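PDB 4W8O: luciferase-like enzymeAMP-CoA-ligase from Zophobas atratus, which probably activates carboxylic acids with ATP and joins them to coenzyme A, as a luciferase-like member of the adenylate-forming (ANL) superfamily. Local coordinates for residues Lys263-Thr274 and Ser290-Met301. Sequence-based numbering, arbitrary orientation.
Sequences KLTSLFVAPIYT and SFRCLLTGGTPM
The ring of F291 sits beside the start of strand 266-268, with T265 O and the backbone N of C293 at one face; L267 CB and L294 CB lie in plane at its edge, L267 CB 3.7 Å from CE1. CG stands anti to the backbone N (chi1 -166°), which turns the ring back to L267 although the CB leads away. The F268 ring lies obliquely to L295 O, 3.4 Å from CD1. Replacing F291 by an alanine would probably open a gap beside L267 and L294 CB. Strands 266-268 and 293-297 pair in parallel: L267 N donates to C293 O, L295 N to L267 O (2.7 Å) and V269 N to L295 O, all three nearly linear at the carbonyl. Hydroxyls extend the pairing at both ends. S290 OG donates to L264 O (2.7 Å) from above the carbonyl plane, whereas T296 OG1, anti to its own N (chi1 -164°), meets V269 O in plane at 2.7 Å. Beyond it P271 packs CG on T299 OG1 (3.4 Å) and CB on M301 CE. In this beta-alpha-beta unit, near the middle of the mixed sheet, both hydroxyls thus satisfy carbonyls beyond the regular pairing; F268 and T296 line a pocket holding a polyether, probably from crystallisation.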
loop_
_atom_site.group_PDB
_atom_site.type_symbol
_atom_site.label_atom_id
_atom_site.label_comp_id
_atom_site.label_asym_id
_atom_site.label_seq_id
_atom_site.Cartn_x
_atom_site.Cartn_y
_atom_site.Cartn_z
ATOM N N LYS A 263 -0.592 14.828 16.893
ATOM C CA LYS A 263 0.094 13.900 17.791
ATOM C C LYS A 263 0.379 12.585 17.081
ATOM O O LYS A 263 0.041 11.512 17.572
ATOM C CB LYS A 263 -0.725 13.664 19.062
ATOM C CG LYS A 263 -1.130 14.946 19.770
ATOM C CD LYS A 263 -1.833 14.646 21.082
ATOM C CE LYS A 263 -2.612 15.851 21.584
ATOM N NZ LYS A 263 -1.723 17.003 21.893
ATOM N N LEU A 264 1.010 12.686 15.918
ATOM C CA LEU A 264 1.309 11.519 15.103
ATOM C C LEU A 264 2.305 10.618 15.812
ATOM O O LEU A 264 3.219 11.092 16.482
ATOM C CB LEU A 264 1.891 11.930 13.744
ATOM C CG LEU A 264 1.042 12.828 12.844
ATOM C CD1 LEU A 264 1.834 13.189 11.592
ATOM C CD2 LEU A 264 -0.282 12.151 12.497
ATOM N N THR A 265 2.112 9.317 15.650
ATOM C CA THR A 265 3.013 8.310 16.167
ATOM C C THR A 265 3.933 7.790 15.080
ATOM O O THR A 265 4.973 7.207 15.389
ATOM C CB THR A 265 2.233 7.097 16.707
ATOM O OG1 THR A 265 1.491 6.482 15.640
ATOM C CG2 THR A 265 1.289 7.520 17.810
ATOM N N SER A 266 3.548 7.974 13.811
ATOM C CA SER A 266 4.301 7.398 12.706
ATOM C C SER A 266 4.205 8.212 11.428
ATOM O O SER A 266 3.323 9.053 11.259
ATOM C CB SER A 266 3.816 5.978 12.397
ATOM O OG SER A 266 2.995 5.466 13.427
ATOM N N LEU A 267 5.110 7.907 10.511
ATOM C CA LEU A 267 5.123 8.520 9.207
ATOM C C LEU A 267 5.831 7.580 8.244
ATOM O O LEU A 267 6.883 7.029 8.582
ATOM C CB LEU A 267 5.842 9.870 9.300
ATOM C CG LEU A 267 6.634 10.400 8.113
ATOM C CD1 LEU A 267 5.685 10.794 6.994
ATOM C CD2 LEU A 267 7.464 11.592 8.567
ATOM N N PHE A 268 5.249 7.364 7.061
ATOM C CA PHE A 268 5.986 6.718 5.983
ATOM C C PHE A 268 6.341 7.748 4.920
ATOM O O PHE A 268 5.500 8.545 4.518
ATOM C CB PHE A 268 5.224 5.573 5.325
ATOM C CG PHE A 268 5.865 5.119 4.043
ATOM C CD1 PHE A 268 6.989 4.307 4.067
ATOM C CD2 PHE A 268 5.402 5.573 2.819
ATOM C CE1 PHE A 268 7.611 3.925 2.890
ATOM C CE2 PHE A 268 6.018 5.194 1.639
ATOM C CZ PHE A 268 7.125 4.372 1.674
ATOM N N VAL A 269 7.588 7.703 4.465
ATOM C CA VAL A 269 8.066 8.546 3.367
ATOM C C VAL A 269 9.406 8.006 2.850
ATOM O O VAL A 269 10.208 7.459 3.612
ATOM C CB VAL A 269 8.193 10.030 3.796
ATOM C CG1 VAL A 269 9.336 10.233 4.777
ATOM C CG2 VAL A 269 8.362 10.939 2.587
ATOM N N ALA A 270 9.644 8.159 1.554
ATOM C CA ALA A 270 10.878 7.676 0.949
ATOM C C ALA A 270 12.084 8.437 1.520
ATOM O O ALA A 270 11.939 9.584 1.977
ATOM C CB ALA A 270 10.807 7.797 -0.567
ATOM N N PRO A 271 13.268 7.799 1.530
ATOM C CA PRO A 271 14.441 8.409 2.162
ATOM C C PRO A 271 14.741 9.834 1.716
ATOM O O PRO A 271 15.069 10.678 2.545
ATOM C CB PRO A 271 15.589 7.485 1.736
ATOM C CG PRO A 271 14.943 6.162 1.541
ATOM C CD PRO A 271 13.577 6.460 0.993
ATOM N N ILE A 272 14.630 10.095 0.418
ATOM C CA ILE A 272 15.072 11.375 -0.131
ATOM C C ILE A 272 14.314 12.584 0.438
ATOM O O ILE A 272 14.907 13.641 0.624
ATOM C CB ILE A 272 15.036 11.379 -1.671
ATOM C CG1 ILE A 272 15.827 12.583 -2.198
ATOM C CG2 ILE A 272 13.598 11.355 -2.186
ATOM C CD1 ILE A 272 16.149 12.500 -3.671
ATOM N N TYR A 273 13.031 12.415 0.755
ATOM C CA TYR A 273 12.248 13.483 1.382
ATOM C C TYR A 273 12.603 13.727 2.859
ATOM O O TYR A 273 12.274 14.789 3.394
ATOM C CB TYR A 273 10.744 13.212 1.256
ATOM C CG TYR A 273 10.245 13.204 -0.173
ATOM C CD1 TYR A 273 10.040 14.389 -0.869
ATOM C CD2 TYR A 273 9.973 12.001 -0.828
ATOM C CE1 TYR A 273 9.583 14.383 -2.175
ATOM C CE2 TYR A 273 9.518 11.983 -2.134
ATOM C CZ TYR A 273 9.327 13.177 -2.798
ATOM O OH TYR A 273 8.878 13.151 -4.088
ATOM N N THR A 274 13.273 12.781 3.516
ATOM C CA THR A 274 13.653 12.977 4.927
ATOM C C THR A 274 14.663 14.099 5.113
ATOM O O THR A 274 14.769 14.652 6.198
ATOM C CB THR A 274 14.247 11.720 5.588
ATOM O OG1 THR A 274 15.459 11.345 4.927
ATOM C CG2 THR A 274 13.257 10.577 5.564
ATOM N N SER A 290 5.164 12.809 20.675
ATOM C CA SER A 290 4.229 11.741 20.310
ATOM C C SER A 290 4.804 10.762 19.282
ATOM O O SER A 290 4.291 9.655 19.123
ATOM C CB SER A 290 2.940 12.346 19.742
ATOM O OG SER A 290 3.166 12.923 18.456
ATOM N N PHE A 291 5.847 11.180 18.570
ATOM C CA PHE A 291 6.333 10.433 17.409
ATOM C C PHE A 291 7.165 9.225 17.824
ATOM O O PHE A 291 8.099 9.359 18.606
ATOM C CB PHE A 291 7.156 11.356 16.514
ATOM C CG PHE A 291 7.414 10.800 15.145
ATOM C CD1 PHE A 291 6.391 10.740 14.203
ATOM C CD2 PHE A 291 8.678 10.354 14.789
ATOM C CE1 PHE A 291 6.626 10.240 12.936
ATOM C CE2 PHE A 291 8.918 9.850 13.523
ATOM C CZ PHE A 291 7.888 9.788 12.595
ATOM N N ARG A 292 6.825 8.052 17.292
ATOM C CA ARG A 292 7.485 6.799 17.676
ATOM C C ARG A 292 8.178 6.041 16.546
ATOM O O ARG A 292 9.032 5.204 16.817
ATOM C CB ARG A 292 6.471 5.857 18.326
ATOM C CG ARG A 292 5.847 6.392 19.601
ATOM C CD ARG A 292 6.772 6.247 20.795
ATOM N NE ARG A 292 6.201 6.900 21.973
ATOM C CZ ARG A 292 6.235 8.210 22.204
ATOM N NH1 ARG A 292 6.826 9.031 21.346
ATOM N NH2 ARG A 292 5.680 8.705 23.302
ATOM N N CYS A 293 7.828 6.314 15.290
ATOM C CA CYS A 293 8.264 5.453 14.199
ATOM C C CYS A 293 8.317 6.149 12.835
ATOM O O CYS A 293 7.290 6.542 12.292
ATOM C CB CYS A 293 7.330 4.241 14.128
ATOM S SG CYS A 293 7.938 2.910 13.077
ATOM N N LEU A 294 9.521 6.293 12.285
ATOM C CA LEU A 294 9.693 6.787 10.926
ATOM C C LEU A 294 9.940 5.594 10.003
ATOM O O LEU A 294 10.988 4.949 10.076
ATOM C CB LEU A 294 10.855 7.786 10.841
ATOM C CG LEU A 294 10.850 8.717 9.622
ATOM C CD1 LEU A 294 11.818 9.881 9.828
ATOM C CD2 LEU A 294 11.185 7.972 8.337
ATOM N N LEU A 295 8.962 5.318 9.141
ATOM C CA LEU A 295 9.002 4.178 8.231
ATOM C C LEU A 295 9.535 4.629 6.884
ATOM O O LEU A 295 9.109 5.647 6.338
ATOM C CB LEU A 295 7.600 3.579 8.073
ATOM C CG LEU A 295 7.001 2.953 9.340
ATOM C CD1 LEU A 295 5.480 2.930 9.298
ATOM C CD2 LEU A 295 7.553 1.550 9.565
ATOM N N THR A 296 10.474 3.880 6.336
ATOM C CA THR A 296 11.076 4.295 5.093
ATOM C C THR A 296 11.656 3.104 4.366
ATOM O O THR A 296 11.692 1.996 4.894
ATOM C CB THR A 296 12.137 5.400 5.343
ATOM O OG1 THR A 296 12.461 6.052 4.110
ATOM C CG2 THR A 296 13.413 4.823 5.988
ATOM N N GLY A 297 12.077 3.340 3.135
ATOM C CA GLY A 297 12.718 2.322 2.309
ATOM C C GLY A 297 12.445 2.646 0.861
ATOM O O GLY A 297 11.733 3.613 0.568
ATOM N N GLY A 298 13.000 1.840 -0.041
ATOM C CA GLY A 298 12.741 1.983 -1.473
ATOM C C GLY A 298 13.940 2.485 -2.240
ATOM O O GLY A 298 14.120 2.150 -3.410
ATOM N N THR A 299 14.740 3.320 -1.593
ATOM C CA THR A 299 16.059 3.692 -2.087
ATOM C C THR A 299 16.959 3.653 -0.852
ATOM O O THR A 299 16.448 3.589 0.262
ATOM C CB THR A 299 16.044 5.091 -2.750
ATOM O OG1 THR A 299 15.523 6.057 -1.829
ATOM C CG2 THR A 299 15.185 5.082 -4.008
ATOM N N PRO A 300 18.290 3.671 -1.032
ATOM C CA PRO A 300 19.174 3.529 0.132
ATOM C C PRO A 300 19.255 4.782 1.010
ATOM O O PRO A 300 19.126 5.899 0.506
ATOM C CB PRO A 300 20.536 3.237 -0.500
ATOM C CG PRO A 300 20.470 3.877 -1.843
ATOM C CD PRO A 300 19.046 3.738 -2.296
ATOM N N MET A 301 19.457 4.586 2.314
ATOM C CA MET A 301 19.654 5.693 3.245
ATOM C C MET A 301 21.053 5.674 3.852
ATOM O O MET A 301 21.488 4.659 4.383
ATOM C CB MET A 301 18.637 5.650 4.381
ATOM C CG MET A 301 18.841 6.785 5.377
ATOM S SD MET A 301 17.535 6.940 6.592
ATOM C CE MET A 301 16.234 7.641 5.577
HETATM O O HOH W 1 14.096 8.228 -1.833
#